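PDB 5LG5: allantoin racemase from Pseudomonas fluorescens, which catalyses the racemization of allantoin, interconverting its two enantiomers, and probably also racemizes other 5-monosubstituted hydantoins. Local coordinates for residues V93-A98 / D200-A205. Residues are numbered along the deposited sequence; the frame is centred on the assembly and turned at random.
Sequences VDITEA and DGVTAA
A98 and A205 meet methyl to methyl, CB to CB at 3.6 Å, where the first turns of two helices lie against each other. A205 CB also touches V93 CG2, at 3.6 Å, and I95 CG2 packs on it as well. A204 CB sits over the A98 carbonyl. I95 and V202 run side by side and point the same way, with I95 CD1 4.2 Å from V202 CG2. The I95 torsion explains how the branches divide. CG1 stands between the backbone N and the carbonyl carbon (chi1 69°) and carries CD1 toward V202. CG2 lies beside the backbone N and rests on the G201 carbonyl.

The backbones come close at G201. Its CA is 4.3 Å from the CA of I95. G201 CA also makes a CA-H...O contact with I95 O, 3.5 Å long and bent (126° at the hydrogen).

Segment 93-98 runs from the end of edge strand 92-94 into helix 95-103. Segment 200-205 directly follows edge strand 198-199 and starts helix 201-214. The two strands hold equivalent places in two parallel four-stranded sheets, both of strand order 2-1-3-4. The contact thus joins the two alpha/beta halves of the Asp/Glu/hydantoin racemase fold. I72 of strand 70-74 backs I95 and A205, and F105 of a second subunit packs on V93.

Both helices are capped by an aspartate. D94 OD1 takes two bonds from T96. The one from T96 N is 2.9 Å and fairly straight (161°), on the anti lone pair. The one from T96 OG1 comes from the syn side, somewhat out of the carboxylate plane. D200 OD1 accepts from V202 N, which approaches from above the carboxylate plane; D200 OD2 is held by G185 N.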
# COMPACT_ATOMS: atom_id res chain seq x y z
N VAL E 93 1.35 -23.44 13.05
CA VAL E 93 1.18 -22.06 13.45
C VAL E 93 2.42 -21.49 14.10
O VAL E 93 3.03 -22.11 14.98
CB VAL E 93 -0.17 -21.78 14.23
CG1 VAL E 93 -0.89 -23.05 14.63
CG2 VAL E 93 0.04 -20.82 15.39
N ASP E 94 2.84 -20.35 13.58
CA ASP E 94 4.01 -19.69 14.12
C ASP E 94 3.54 -18.71 15.17
O ASP E 94 2.54 -18.02 14.97
CB ASP E 94 4.78 -18.98 13.01
CG ASP E 94 6.12 -18.54 13.48
OD1 ASP E 94 6.19 -17.55 14.25
OD2 ASP E 94 7.10 -19.22 13.12
N ILE E 95 4.26 -18.64 16.28
CA ILE E 95 3.81 -17.81 17.40
C ILE E 95 3.76 -16.33 17.03
O ILE E 95 3.04 -15.55 17.65
CB ILE E 95 4.66 -18.01 18.68
CG1 ILE E 95 6.08 -17.48 18.49
CG2 ILE E 95 4.66 -19.50 19.07
CD1 ILE E 95 6.95 -17.55 19.78
N THR E 96 4.52 -15.96 16.01
CA THR E 96 4.54 -14.60 15.50
C THR E 96 3.17 -14.19 15.01
O THR E 96 2.59 -13.20 15.45
CB THR E 96 5.50 -14.49 14.29
OG1 THR E 96 6.79 -15.02 14.64
CG2 THR E 96 5.63 -13.05 13.83
N GLU E 97 2.64 -14.97 14.08
CA GLU E 97 1.34 -14.69 13.51
C GLU E 97 0.24 -14.98 14.51
O GLU E 97 -0.72 -14.23 14.61
CB GLU E 97 1.22 -15.47 12.21
CG GLU E 97 2.28 -14.95 11.26
CD GLU E 97 2.83 -15.99 10.32
OE1 GLU E 97 4.00 -15.84 9.92
OE2 GLU E 97 2.10 -16.96 9.99
N ALA E 98 0.43 -16.02 15.31
CA ALA E 98 -0.53 -16.30 16.37
C ALA E 98 -0.70 -15.08 17.26
O ALA E 98 -1.82 -14.61 17.47
CB ALA E 98 -0.09 -17.50 17.18
N ASP E 200 0.80 -13.53 24.57
CA ASP E 200 1.93 -14.44 24.52
C ASP E 200 1.69 -15.34 23.32
O ASP E 200 0.75 -16.14 23.32
CB ASP E 200 1.98 -15.29 25.81
CG ASP E 200 3.18 -16.23 25.86
OD1 ASP E 200 3.94 -16.34 24.87
OD2 ASP E 200 3.34 -16.91 26.90
N GLY E 201 2.55 -15.20 22.30
CA GLY E 201 2.41 -15.97 21.07
C GLY E 201 2.40 -17.46 21.31
O GLY E 201 1.76 -18.22 20.59
N VAL E 202 3.12 -17.91 22.33
CA VAL E 202 3.12 -19.33 22.62
C VAL E 202 1.73 -19.84 23.00
O VAL E 202 1.25 -20.82 22.42
CB VAL E 202 4.11 -19.66 23.73
CG1 VAL E 202 3.93 -21.11 24.19
CG2 VAL E 202 5.53 -19.42 23.23
N THR E 203 1.09 -19.20 23.97
CA THR E 203 -0.21 -19.66 24.43
C THR E 203 -1.28 -19.32 23.41
O THR E 203 -2.24 -20.07 23.25
CB THR E 203 -0.58 -19.11 25.81
OG1 THR E 203 -0.47 -17.67 25.79
CG2 THR E 203 0.34 -19.70 26.87
N ALA E 204 -1.13 -18.18 22.76
CA ALA E 204 -2.01 -17.85 21.65
C ALA E 204 -1.99 -18.98 20.62
O ALA E 204 -3.03 -19.49 20.23
CB ALA E 204 -1.60 -16.53 21.00
N ALA E 205 -0.78 -19.38 20.22
CA ALA E 205 -0.61 -20.39 19.18
C ALA E 205 -1.24 -21.72 19.56
O ALA E 205 -1.82 -22.40 18.71
CB ALA E 205 0.87 -20.58 18.86